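Local coordinates for protein cellulase (Uncultured bacterium, PDB 3WX5) that probably hydrolyses internal beta-1,4-glucosidic linkages of cellulose, acting as a glycoside hydrolase family 12 endoglucanase, at residues 96-101 and 199-204; 144-149 and 167-172; 158-163 and 205-210; 39-44 and 82-87. All coordinates share one frame; numbering follows the deposited sequence.

How the interactions relate
Interactions 1, 2 and 3 gather around the lone helix 197-206 and the edge of the larger sheet, while interaction 4 lies on the other side of the chain's centre from 2 and 3. Interactions 1 and 2 are buried and apolar: a few methyl groups meet an isoleucine in one and a tryptophan rim in the other, and Phe-200 touches both Trp-169 and Ile-144 between them. Interaction 3 holds the same helix at its C-terminal end, on the surface, and there an arginine and a water share the work with methyls. Interaction 4, about 26 Å from it between centres, pairs buried CH-pi packing with water bridges between a loop and a hairpin.

Interaction 1: 96-101 and 199-204; sequences LRVEAI and AFIDDA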
loop_
_atom_site.group_PDB
_atom_site.type_symbol
_atom_site.label_atom_id
_atom_site.label_comp_id
_atom_site.label_asym_id
_atom_site.label_seq_id
_atom_site.Cartn_x
_atom_site.Cartn_y
_atom_site.Cartn_z
ATOM N N LEU A 96 15.974 -0.500 -4.111
ATOM C CA LEU A 96 16.999 0.498 -3.848
ATOM C C LEU A 96 17.175 0.551 -2.345
ATOM O O LEU A 96 16.183 0.546 -1.598
ATOM C CB LEU A 96 16.538 1.860 -4.345
ATOM C CG LEU A 96 17.516 3.015 -4.104
ATOM C CD1 LEU A 96 18.784 2.822 -4.956
ATOM C CD2 LEU A 96 16.852 4.347 -4.448
ATOM N N ARG A 97 18.424 0.593 -1.891
ATOM C CA ARG A 97 18.677 0.569 -0.461
ATOM C C ARG A 97 18.090 1.811 0.194
ATOM O O ARG A 97 18.181 2.911 -0.356
ATOM C CB ARG A 97 20.184 0.507 -0.201
ATOM C CG ARG A 97 20.537 -0.664 0.631
ATOM C CD ARG A 97 22.010 -0.971 0.622
ATOM N NE ARG A 97 22.219 -2.275 1.241
ATOM C CZ ARG A 97 23.304 -3.000 1.042
ATOM N NH1 ARG A 97 24.270 -2.502 0.286
ATOM N NH2 ARG A 97 23.427 -4.196 1.611
ATOM N N VAL A 98 17.576 1.656 1.406
ATOM C CA VAL A 98 17.026 2.808 2.111
ATOM C C VAL A 98 18.023 3.947 2.257
ATOM O O VAL A 98 17.693 5.110 1.999
ATOM C CB VAL A 98 16.447 2.411 3.472
ATOM C CG1 VAL A 98 16.173 3.655 4.347
ATOM C CG2 VAL A 98 15.193 1.566 3.275
ATOM N N GLU A 99 19.284 3.613 2.545
ATOM C CA GLU A 99 20.291 4.674 2.742
ATOM C C GLU A 99 20.636 5.366 1.392
ATOM O O GLU A 99 21.224 6.450 1.372
ATOM C CB GLU A 99 21.552 4.071 3.384
ATOM C CG GLU A 99 22.202 3.012 2.501
ATOM C CD GLU A 99 23.445 2.348 3.121
ATOM O OE1 GLU A 99 24.035 2.885 4.101
ATOM O OE2 GLU A 99 23.852 1.295 2.592
ATOM N N ALA A 100 20.260 4.722 0.288
ATOM C CA ALA A 100 20.548 5.193 -1.067
ATOM C C ALA A 100 19.327 5.892 -1.711
ATOM O O ALA A 100 19.355 6.272 -2.874
ATOM C CB ALA A 100 21.011 4.035 -1.928
ATOM N N ILE A 101 18.265 6.097 -0.939
ATOM C CA ILE A 101 17.133 6.892 -1.432
ATOM C C ILE A 101 17.370 8.371 -1.106
ATOM O O ILE A 101 17.626 8.695 0.055
ATOM C CB ILE A 101 15.813 6.464 -0.760
ATOM C CG1 ILE A 101 15.514 4.981 -1.054
ATOM C CG2 ILE A 101 14.650 7.381 -1.199
ATOM C CD1 ILE A 101 14.297 4.438 -0.265
ATOM N N ALA A 199 9.827 10.658 4.515
ATOM C CA ALA A 199 9.713 11.115 5.925
ATOM C C ALA A 199 9.326 9.934 6.812
ATOM O O ALA A 199 9.882 9.760 7.912
ATOM C CB ALA A 199 8.697 12.243 6.061
ATOM N N PHE A 200 8.373 9.114 6.352
ATOM C CA PHE A 200 7.959 7.938 7.136
ATOM C C PHE A 200 9.059 6.910 7.246
ATOM O O PHE A 200 9.274 6.322 8.303
ATOM C CB PHE A 200 6.690 7.296 6.530
ATOM C CG PHE A 200 5.523 8.231 6.464
ATOM C CD1 PHE A 200 5.363 9.081 5.377
ATOM C CD2 PHE A 200 4.695 8.411 7.585
ATOM C CE1 PHE A 200 4.353 10.031 5.324
ATOM C CE2 PHE A 200 3.627 9.302 7.516
ATOM C CZ PHE A 200 3.459 10.126 6.381
ATOM N N ILE A 201 9.694 6.614 6.115
ATOM C CA ILE A 201 10.830 5.752 6.125
ATOM C C ILE A 201 11.903 6.168 7.126
ATOM O O ILE A 201 12.348 5.349 7.937
ATOM C CB ILE A 201 11.451 5.627 4.712
ATOM C CG1 ILE A 201 10.395 5.061 3.752
ATOM C CG2 ILE A 201 12.671 4.741 4.793
ATOM C CD1 ILE A 201 10.885 4.886 2.255
ATOM N N ASP A 202 12.268 7.452 7.128
ATOM C CA ASP A 202 13.335 7.934 8.006
ATOM C C ASP A 202 12.899 7.874 9.471
ATOM O O ASP A 202 13.724 7.637 10.345
ATOM C CB ASP A 202 13.747 9.379 7.643
ATOM C CG ASP A 202 14.622 9.452 6.384
ATOM O OD1 ASP A 202 14.957 8.386 5.815
ATOM O OD2 ASP A 202 14.894 10.581 5.909
ATOM N N ASP A 203 11.600 8.049 9.734
ATOM C CA ASP A 203 11.112 7.938 11.123
ATOM C C ASP A 203 11.220 6.486 11.585
ATOM O O ASP A 203 11.683 6.196 12.694
ATOM C CB ASP A 203 9.666 8.444 11.230
ATOM C CG ASP A 203 9.085 8.256 12.622
ATOM O OD1 ASP A 203 9.347 9.109 13.515
ATOM O OD2 ASP A 203 8.441 7.211 12.852
ATOM N N ALA A 204 10.786 5.558 10.726
ATOM C CA ALA A 204 10.921 4.131 11.040
ATOM C C ALA A 204 12.388 3.717 11.256
ATOM O O ALA A 204 12.691 2.932 12.172
ATOM C CB ALA A 204 10.291 3.287 9.922
#
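Val-98 and Ile-101, the two residues that meet Ile-201, sit in and just after a short 3-10 turn whose shortest bond runs from Ala-100 N to Arg-97 O, 2.8 Å. A second, longer one joins Ile-101 N to Val-98 O at 3.2 Å. Together they bring the two side chains round to the same side, facing helix 197-206. There the contact is branch against branch. Val-98 CG1 meets Ile-201 CG2 at 3.7 Å, the two side chains meeting at a slant; the valine methyl gets there because it stands trans to its own backbone N (chi1 167°). The longer branch of Ile-201 serves the second partner: its terminal CD1 comes within 4.3 Å of Ile-101 CD1, a looser touch. Leu-124 and Phe-126 of strand 117-127 also pack on Ile-201, so the isoleucine ties both the turn and the larger sheet of the jelly-roll sandwich to the helix. Charged residues of the helix are engaged apart from this cluster: Asp-202 pairs with Lys-198, and Asp-203 OD2 bonds Tyr-183 OH. With methyls alone meeting across the contact, the attachment rests on burial and shape, with little directional demand on either partner.

Interaction 2: 144-149 and 167-172; sequences IWLNWR and ATWEVW
Apolar contact comes first here, and it is made at the benzene end of Trp-169. Ile-144 CG2, the branch lying trans to the backbone N, approaches CZ3 of that ring obliquely at 3.5 Å. Leu-146 CD2 arrives instead at the rim, in the ring plane, 3.8 Å from Trp-169 CH2. The backbone carbonyl Trp-145 O also lies near the ring plane at the edge, 3.9 Å from Trp-169 CZ3. Phe-200 of helix 197-206 adds a T-shaped contact with the same indole. The two strands are not direct neighbours: strand 179-185 pairs with both in the larger sheet of the jelly roll, parallel to 140-149 and antiparallel to 167-175, and the axes of the two short segments approach to 8.9 Å, with 124° between their N-to-C directions. A classic beta bulge, with Leu-146 and Asn-147 both facing Ala-120, interrupts the first strand just where Leu-146 reaches the indole. The polar interactions lie within or beside the strands. Trp-169 NE1 donates to Leu-164 O, which ties down the pyrrole side of the ring. Further along, Trp-172 NE1 gives a 3.0 Å bond to Glu-170 OE1, in the indole plane and on the anti lone pair of the carboxylate; the same oxygen has a long, weak ion pair with Arg-158.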
loop_
_atom_site.group_PDB
_atom_site.type_symbol
_atom_site.label_atom_id
_atom_site.label_comp_id
_atom_site.label_asym_id
_atom_site.label_seq_id
_atom_site.Cartn_x
_atom_site.Cartn_y
_atom_site.Cartn_z
ATOM N N ILE A 144 0.703 3.400 5.602
ATOM C CA ILE A 144 0.277 4.770 5.885
ATOM C C ILE A 144 -1.213 4.813 5.656
ATOM O O ILE A 144 -1.657 4.712 4.510
ATOM C CB ILE A 144 0.940 5.781 4.955
ATOM C CG1 ILE A 144 2.465 5.705 5.117
ATOM C CG2 ILE A 144 0.458 7.203 5.321
ATOM C CD1 ILE A 144 3.263 6.486 4.066
ATOM N N TRP A 145 -1.974 4.871 6.751
ATOM C CA TRP A 145 -3.432 4.755 6.685
ATOM C C TRP A 145 -4.018 6.166 6.577
ATOM O O TRP A 145 -3.785 7.004 7.445
ATOM C CB TRP A 145 -3.987 4.103 7.963
ATOM C CG TRP A 145 -3.680 2.613 8.157
ATOM C CD1 TRP A 145 -2.577 1.915 7.708
ATOM C CD2 TRP A 145 -4.495 1.665 8.867
ATOM N NE1 TRP A 145 -2.689 0.578 8.073
ATOM C CE2 TRP A 145 -3.829 0.416 8.824
ATOM C CE3 TRP A 145 -5.703 1.767 9.582
ATOM C CZ2 TRP A 145 -4.376 -0.745 9.386
ATOM C CZ3 TRP A 145 -6.232 0.613 10.195
ATOM C CH2 TRP A 145 -5.555 -0.618 10.107
ATOM N N LEU A 146 -4.791 6.408 5.522
ATOM C CA LEU A 146 -5.332 7.738 5.232
ATOM C C LEU A 146 -6.813 7.858 5.566
ATOM O O LEU A 146 -7.311 8.952 5.862
ATOM C CB LEU A 146 -5.130 8.081 3.749
ATOM C CG LEU A 146 -3.660 8.050 3.313
ATOM C CD1 LEU A 146 -3.586 8.226 1.813
ATOM C CD2 LEU A 146 -2.835 9.147 4.050
ATOM N N ASN A 147 -7.516 6.729 5.531
ATOM C CA ASN A 147 -8.972 6.731 5.706
ATOM C C ASN A 147 -9.414 5.277 5.994
ATOM O O ASN A 147 -8.629 4.342 5.854
ATOM C CB ASN A 147 -9.655 7.288 4.428
ATOM C CG ASN A 147 -10.951 8.041 4.719
ATOM O OD1 ASN A 147 -11.254 9.095 4.105
ATOM N ND2 ASN A 147 -11.737 7.503 5.634
ATOM N N TRP A 148 -10.602 5.106 6.548
ATOM C CA TRP A 148 -11.038 3.777 7.015
ATOM C C TRP A 148 -12.483 3.864 7.485
ATOM O O TRP A 148 -13.038 4.954 7.603
ATOM C CB TRP A 148 -10.163 3.298 8.189
ATOM C CG TRP A 148 -10.265 4.207 9.388
ATOM C CD1 TRP A 148 -11.233 4.182 10.372
ATOM C CD2 TRP A 148 -9.383 5.279 9.721
ATOM N NE1 TRP A 148 -10.994 5.174 11.298
ATOM C CE2 TRP A 148 -9.882 5.881 10.905
ATOM C CE3 TRP A 148 -8.245 5.823 9.109
ATOM C CZ2 TRP A 148 -9.288 7.003 11.477
ATOM C CZ3 TRP A 148 -7.663 6.954 9.668
ATOM C CH2 TRP A 148 -8.201 7.539 10.841
ATOM N N ARG A 149 -13.077 2.703 7.753
ATOM C CA ARG A 149 -14.396 2.653 8.331
ATOM C C ARG A 149 -14.467 1.437 9.201
ATOM O O ARG A 149 -13.907 0.414 8.855
ATOM C CB ARG A 149 -15.451 2.562 7.232
ATOM C CG ARG A 149 -16.859 2.520 7.792
ATOM C CD ARG A 149 -17.900 2.426 6.677
ATOM N NE ARG A 149 -19.205 2.034 7.214
ATOM C CZ ARG A 149 -20.105 2.899 7.665
ATOM N NH1 ARG A 149 -19.848 4.211 7.618
ATOM N NH2 ARG A 149 -21.273 2.455 8.131
ATOM N N ALA A 167 1.518 16.476 8.325
ATOM C CA ALA A 167 0.361 16.027 9.097
ATOM C C ALA A 167 0.825 15.272 10.323
ATOM O O ALA A 167 2.023 15.213 10.586
ATOM C CB ALA A 167 -0.552 15.145 8.228
ATOM N N THR A 168 -0.144 14.811 11.121
ATOM C CA THR A 168 0.093 14.121 12.377
ATOM C C THR A 168 -0.384 12.671 12.254
ATOM O O THR A 168 -1.440 12.419 11.643
ATOM C CB THR A 168 -0.698 14.870 13.516
ATOM O OG1 THR A 168 -0.071 16.157 13.670
ATOM C CG2 THR A 168 -0.555 14.150 14.825
ATOM N N TRP A 169 0.366 11.747 12.865
ATOM C CA TRP A 169 0.141 10.295 12.733
ATOM C C TRP A 169 0.341 9.562 14.055
ATOM O O TRP A 169 1.285 9.820 14.782
ATOM C CB TRP A 169 1.104 9.689 11.685
ATOM C CG TRP A 169 1.222 10.549 10.416
ATOM C CD1 TRP A 169 2.009 11.670 10.254
ATOM C CD2 TRP A 169 0.501 10.386 9.178
ATOM N NE1 TRP A 169 1.752 12.250 9.021
ATOM C CE2 TRP A 169 0.850 11.474 8.338
ATOM C CE3 TRP A 169 -0.397 9.421 8.691
ATOM C CZ2 TRP A 169 0.384 11.586 7.020
ATOM C CZ3 TRP A 169 -0.917 9.580 7.410
ATOM C CH2 TRP A 169 -0.527 10.668 6.591
ATOM N N GLU A 170 -0.507 8.568 14.293
ATOM C CA GLU A 170 -0.236 7.495 15.256
ATOM C C GLU A 170 0.785 6.533 14.708
ATOM O O GLU A 170 0.670 6.128 13.554
ATOM C CB GLU A 170 -1.527 6.703 15.502
ATOM C CG GLU A 170 -2.716 7.582 15.940
ATOM C CD GLU A 170 -3.998 6.797 16.063
ATOM O OE1 GLU A 170 -3.945 5.564 15.940
ATOM O OE2 GLU A 170 -5.077 7.408 16.231
ATOM N N VAL A 171 1.747 6.111 15.538
ATOM C CA VAL A 171 2.721 5.117 15.098
ATOM C C VAL A 171 2.413 3.783 15.778
ATOM O O VAL A 171 2.251 3.739 17.008
ATOM C CB VAL A 171 4.174 5.555 15.427
ATOM C CG1 VAL A 171 5.165 4.620 14.799
ATOM C CG2 VAL A 171 4.436 7.004 14.929
ATOM N N TRP A 172 2.196 2.744 14.968
ATOM C CA TRP A 172 1.913 1.375 15.463
ATOM C C TRP A 172 3.021 0.451 15.038
ATOM O O TRP A 172 3.548 0.606 13.930
ATOM C CB TRP A 172 0.612 0.858 14.850
ATOM C CG TRP A 172 -0.587 1.620 15.316
ATOM C CD1 TRP A 172 -0.948 2.905 14.978
ATOM C CD2 TRP A 172 -1.548 1.161 16.252
ATOM N NE1 TRP A 172 -2.100 3.270 15.663
ATOM C CE2 TRP A 172 -2.493 2.201 16.436
ATOM C CE3 TRP A 172 -1.756 -0.076 16.895
ATOM C CZ2 TRP A 172 -3.611 2.053 17.272
ATOM C CZ3 TRP A 172 -2.835 -0.207 17.750
ATOM C CH2 TRP A 172 -3.762 0.846 17.922
#

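Interaction 3: 158-163 and 205-210; sequences RVATVS and VARGYI
Arg-207 makes the largest single share of this surface contact, bringing its guanidinium against Ala-160 and Val-162. Among the van der Waals contacts, Ala-160 CB approaches NH1 of Arg-207 obliquely at 3.5 Å, and Val-162, running past the arginine in the opposite direction, brings CB to 3.9 Å from Arg-207 NH2, with its CG2 at the edge of the group. Beside them Val-159 CG2 meets Tyr-209 OH at 3.6 Å, near the plane of the ring. The phenol is steadied on one face by Arg-207 CB, and Phe-173 stacks with it.

Polar bonds supply direction. The arginine chain is extended from CG to NE, which carries its head out to the strand; NH2 gives a 2.6 Å bond to a water lying in the guanidinium plane, and the water donates a longer bond to Thr-161 O. The NE of Arg-207 forms a salt bridge with Asp-203, one turn back. On the strand itself Arg-158 folds along the edge, its NE 2.9 Å from Ala-160 O but well above the carbonyl plane, while NH2 reaches Thr-161 OG1.

Val-159 and Ala-160 both face Val-171, a classic beta bulge that presents the two neighbours to the same partner. Across the contact, Gly-208, at phi 86°, makes a Schellman motif after the helix: it sends its N to Val-205 O, and Tyr-209 N probably bonds Ala-204 O.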
loop_
_atom_site.group_PDB
_atom_site.type_symbol
_atom_site.label_atom_id
_atom_site.label_comp_id
_atom_site.label_asym_id
_atom_site.label_seq_id
_atom_site.Cartn_x
_atom_site.Cartn_y
_atom_site.Cartn_z
ATOM N N ARG A 158 0.242 0.601 19.710
ATOM C CA ARG A 158 0.482 2.036 19.520
ATOM C C ARG A 158 1.717 2.434 20.316
ATOM O O ARG A 158 1.759 2.233 21.536
ATOM C CB ARG A 158 -0.734 2.817 20.031
ATOM C CG ARG A 158 -0.492 4.316 20.210
ATOM C CD ARG A 158 -0.629 5.023 18.883
ATOM N NE ARG A 158 -0.623 6.492 18.989
ATOM C CZ ARG A 158 -1.720 7.235 19.133
ATOM N NH1 ARG A 158 -2.899 6.655 19.335
ATOM N NH2 ARG A 158 -1.634 8.561 19.106
ATOM N N VAL A 159 2.706 3.029 19.652
ATOM C CA VAL A 159 3.946 3.377 20.326
ATOM C C VAL A 159 4.246 4.866 20.413
ATOM O O VAL A 159 5.111 5.269 21.197
ATOM C CB VAL A 159 5.170 2.635 19.737
ATOM C CG1 VAL A 159 5.053 1.149 20.003
ATOM C CG2 VAL A 159 5.334 2.938 18.230
ATOM N N ALA A 160 3.603 5.677 19.568
ATOM C CA ALA A 160 3.942 7.113 19.493
ATOM C C ALA A 160 2.922 7.890 18.673
ATOM O O ALA A 160 2.035 7.315 18.060
ATOM C CB ALA A 160 5.345 7.325 18.901
ATOM N N THR A 161 3.059 9.211 18.709
ATOM C CA THR A 161 2.351 10.123 17.823
ATOM C C THR A 161 3.430 11.053 17.253
ATOM O O THR A 161 4.422 11.369 17.935
ATOM C CB THR A 161 1.333 10.948 18.633
ATOM O OG1 THR A 161 0.481 10.057 19.364
ATOM C CG2 THR A 161 0.475 11.826 17.711
ATOM N N VAL A 162 3.340 11.355 15.962
ATOM C CA VAL A 162 4.463 12.015 15.289
ATOM C C VAL A 162 3.964 13.004 14.213
ATOM O O VAL A 162 2.956 12.739 13.566
ATOM C CB VAL A 162 5.432 10.935 14.697
ATOM C CG1 VAL A 162 4.720 10.114 13.599
ATOM C CG2 VAL A 162 6.719 11.547 14.195
ATOM N N SER A 163 4.631 14.160 14.086
ATOM C CA SER A 163 4.401 15.086 12.950
ATOM C C SER A 163 5.347 14.710 11.813
ATOM O O SER A 163 6.577 14.729 11.999
ATOM C CB SER A 163 4.669 16.534 13.349
ATOM O OG SER A 163 4.409 17.400 12.233
ATOM N N VAL A 205 13.300 4.250 10.429
ATOM C CA VAL A 205 14.716 4.000 10.628
ATOM C C VAL A 205 15.164 4.536 11.989
ATOM O O VAL A 205 15.930 3.873 12.726
ATOM C CB VAL A 205 15.569 4.646 9.511
ATOM C CG1 VAL A 205 17.054 4.698 9.929
ATOM C CG2 VAL A 205 15.383 3.849 8.178
ATOM N N ALA A 206 14.777 5.770 12.283
ATOM C CA ALA A 206 15.174 6.371 13.575
ATOM C C ALA A 206 14.689 5.548 14.752
ATOM O O ALA A 206 15.397 5.450 15.760
ATOM C CB ALA A 206 14.695 7.816 13.698
ATOM N N ARG A 207 13.513 4.926 14.618
ATOM C CA ARG A 207 12.959 4.097 15.701
ATOM C C ARG A 207 13.606 2.728 15.835
ATOM O O ARG A 207 13.326 2.001 16.788
ATOM C CB ARG A 207 11.430 3.942 15.572
ATOM C CG ARG A 207 10.694 5.268 15.678
ATOM C CD ARG A 207 9.197 5.141 15.501
ATOM N NE ARG A 207 8.594 6.460 15.443
ATOM C CZ ARG A 207 8.343 7.209 16.515
ATOM N NH1 ARG A 207 8.618 6.753 17.728
ATOM N NH2 ARG A 207 7.934 8.458 16.364
ATOM N N GLY A 208 14.433 2.361 14.860
ATOM C CA GLY A 208 15.060 1.061 14.853
ATOM C C GLY A 208 14.204 -0.015 14.209
ATOM O O GLY A 208 14.515 -1.194 14.325
ATOM N N TYR A 209 13.137 0.386 13.513
ATOM C CA TYR A 209 12.211 -0.589 12.916
ATOM C C TYR A 209 12.620 -0.992 11.505
ATOM O O TYR A 209 12.176 -2.027 11.000
ATOM C CB TYR A 209 10.781 -0.028 12.872
ATOM C CG TYR A 209 10.210 0.336 14.245
ATOM C CD1 TYR A 209 10.568 -0.374 15.376
ATOM C CD2 TYR A 209 9.168 1.248 14.352
ATOM C CE1 TYR A 209 10.015 -0.052 16.642
ATOM C CE2 TYR A 209 8.596 1.568 15.609
ATOM C CZ TYR A 209 9.041 0.927 16.729
ATOM O OH TYR A 209 8.451 1.201 17.950
ATOM N N ILE A 210 13.321 -0.102 10.814
ATOM C CA ILE A 210 13.815 -0.431 9.480
ATOM C C ILE A 210 15.323 -0.225 9.498
ATOM O O ILE A 210 15.812 0.798 9.972
ATOM C CB ILE A 210 13.161 0.463 8.401
ATOM C CG1 ILE A 210 11.671 0.091 8.231
ATOM C CG2 ILE A 210 13.878 0.285 7.054
ATOM C CD1 ILE A 210 10.971 0.886 7.226
HETATM O O HOH W 1 7.559 10.490 17.995
#

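Interaction 4: 39-44 and 82-87; sequences INNVWG and GCHWGA
Ile-39 CD1 presses on the imidazole of His-84, and this is the tight half of the contact: the methyl lies 3.6 Å from the ring centroid and 16° off its normal, a CH-pi contact over the face. It is nearest the far nitrogen, 3.5 Å from His-84 NE2. The opposite face is covered by Trp-85, whose CE3 stands over the ring centre, so the imidazole lies between an aliphatic tip on one face and the edge of an indole on the other. Its stem is extended, with CG trans to the backbone N (chi1 180°), and ND1 is fixed by a hydrogen bond with Glu-220. His-84 also opens a type I' turn that runs to Ala-87, the usual tight end of a two-residue beta hairpin; the Cys-83 to Cys-88 disulfide straps the two arms together next to it. The partner 39-44 leaves the larger sheet of the jelly roll at the end of strand 36-39. Toward Asn-41 the contact is loose and wet. Asn-41 OD1 stays 4.3 Å from His-84 NE2, and two waters bridge the two atoms. One of them donates to Asn-41 OD1 at 2.7 Å and lies 3.2 Å from His-84 NE2, while the amide nitrogen of Asn-41 is turned to Tyr-76 O.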
loop_
_atom_site.group_PDB
_atom_site.type_symbol
_atom_site.label_atom_id
_atom_site.label_comp_id
_atom_site.label_asym_id
_atom_site.label_seq_id
_atom_site.Cartn_x
_atom_site.Cartn_y
_atom_site.Cartn_z
ATOM N N ILE A 39 -3.283 -5.002 -8.752
ATOM C CA ILE A 39 -3.464 -6.396 -8.340
ATOM C C ILE A 39 -4.769 -6.508 -7.584
ATOM O O ILE A 39 -5.070 -5.651 -6.743
ATOM C CB ILE A 39 -2.279 -6.894 -7.457
ATOM C CG1 ILE A 39 -1.925 -5.878 -6.355
ATOM C CG2 ILE A 39 -1.045 -7.208 -8.323
ATOM C CD1 ILE A 39 -0.863 -6.400 -5.358
ATOM N N ASN A 40 -5.548 -7.551 -7.883
ATOM C CA ASN A 40 -6.772 -7.814 -7.141
ATOM C C ASN A 40 -6.427 -8.271 -5.728
ATOM O O ASN A 40 -7.005 -7.785 -4.733
ATOM C CB ASN A 40 -7.636 -8.862 -7.878
ATOM C CG ASN A 40 -9.119 -8.763 -7.530
ATOM O OD1 ASN A 40 -9.643 -7.680 -7.258
ATOM N ND2 ASN A 40 -9.820 -9.905 -7.592
ATOM N N ASN A 41 -5.490 -9.196 -5.638
ATOM C CA ASN A 41 -4.777 -9.469 -4.389
ATOM C C ASN A 41 -5.701 -9.844 -3.224
ATOM O O ASN A 41 -5.613 -9.255 -2.131
ATOM C CB ASN A 41 -3.909 -8.248 -4.013
ATOM C CG ASN A 41 -2.893 -8.563 -2.903
ATOM O OD1 ASN A 41 -2.424 -9.702 -2.778
ATOM N ND2 ASN A 41 -2.529 -7.543 -2.114
ATOM N N VAL A 42 -6.547 -10.858 -3.431
ATOM C CA VAL A 42 -7.408 -11.378 -2.367
ATOM C C VAL A 42 -6.622 -12.408 -1.536
ATOM O O VAL A 42 -6.863 -13.617 -1.600
ATOM C CB VAL A 42 -8.748 -11.954 -2.928
ATOM C CG1 VAL A 42 -9.749 -12.243 -1.771
ATOM C CG2 VAL A 42 -9.373 -10.903 -3.893
ATOM N N TRP A 43 -5.666 -11.902 -0.753
ATOM C CA TRP A 43 -4.664 -12.763 -0.137
ATOM C C TRP A 43 -5.133 -13.489 1.125
ATOM O O TRP A 43 -4.593 -14.531 1.469
ATOM C CB TRP A 43 -3.357 -11.993 0.108
ATOM C CG TRP A 43 -3.478 -10.868 1.075
ATOM C CD1 TRP A 43 -3.584 -9.520 0.784
ATOM C CD2 TRP A 43 -3.453 -10.968 2.503
ATOM N NE1 TRP A 43 -3.645 -8.789 1.964
ATOM C CE2 TRP A 43 -3.535 -9.654 3.022
ATOM C CE3 TRP A 43 -3.310 -12.041 3.396
ATOM C CZ2 TRP A 43 -3.561 -9.394 4.400
ATOM C CZ3 TRP A 43 -3.343 -11.781 4.760
ATOM C CH2 TRP A 43 -3.452 -10.466 5.248
ATOM N N GLY A 44 -6.183 -12.980 1.772
ATOM C CA GLY A 44 -6.570 -13.443 3.090
ATOM C C GLY A 44 -7.915 -14.156 3.213
ATOM O O GLY A 44 -8.376 -14.411 4.330
ATOM N N GLY A 82 7.390 -0.854 -8.473
ATOM C CA GLY A 82 8.423 -1.714 -7.914
ATOM C C GLY A 82 8.105 -3.207 -8.051
ATOM O O GLY A 82 7.514 -3.633 -9.054
ATOM N N CYS A 83 8.538 -3.981 -7.055
ATOM C CA CYS A 83 8.533 -5.442 -7.086
ATOM C C CYS A 83 7.727 -6.009 -5.913
ATOM O O CYS A 83 8.134 -5.898 -4.753
ATOM C CB CYS A 83 9.964 -5.995 -7.048
ATOM S SG CYS A 83 11.072 -5.356 -8.372
ATOM N N HIS A 84 6.575 -6.585 -6.254
ATOM C CA HIS A 84 5.644 -7.194 -5.323
ATOM C C HIS A 84 5.772 -8.711 -5.420
ATOM O O HIS A 84 5.332 -9.306 -6.410
ATOM C CB HIS A 84 4.218 -6.756 -5.720
ATOM C CG HIS A 84 3.143 -7.315 -4.852
ATOM N ND1 HIS A 84 2.721 -6.691 -3.694
ATOM C CD2 HIS A 84 2.383 -8.429 -4.981
ATOM C CE1 HIS A 84 1.803 -7.439 -3.107
ATOM N NE2 HIS A 84 1.563 -8.488 -3.881
ATOM N N TRP A 85 6.404 -9.328 -4.421
ATOM C CA TRP A 85 6.697 -10.756 -4.456
ATOM C C TRP A 85 7.334 -11.165 -5.788
ATOM O O TRP A 85 6.934 -12.158 -6.411
ATOM C CB TRP A 85 5.455 -11.593 -4.159
ATOM C CG TRP A 85 5.223 -11.817 -2.684
ATOM C CD1 TRP A 85 5.611 -12.901 -1.939
ATOM C CD2 TRP A 85 4.579 -10.920 -1.774
ATOM N NE1 TRP A 85 5.233 -12.738 -0.633
ATOM C CE2 TRP A 85 4.606 -11.526 -0.501
ATOM C CE3 TRP A 85 4.029 -9.645 -1.904
ATOM C CZ2 TRP A 85 4.042 -10.926 0.629
ATOM C CZ3 TRP A 85 3.460 -9.041 -0.772
ATOM C CH2 TRP A 85 3.481 -9.682 0.475
ATOM N N GLY A 86 8.326 -10.386 -6.215
ATOM C CA GLY A 86 9.107 -10.729 -7.411
ATOM C C GLY A 86 8.491 -10.322 -8.734
ATOM O O GLY A 86 9.130 -10.462 -9.782
ATOM N N ALA A 87 7.254 -9.829 -8.709
ATOM C CA ALA A 87 6.638 -9.292 -9.925
ATOM C C ALA A 87 6.891 -7.783 -10.036
ATOM O O ALA A 87 6.251 -6.990 -9.342
ATOM C CB ALA A 87 5.132 -9.595 -9.950
HETATM O O HOH W 2 -0.032 -10.138 -1.656
HETATM O O HOH W 3 -0.873 -10.279 -4.697
#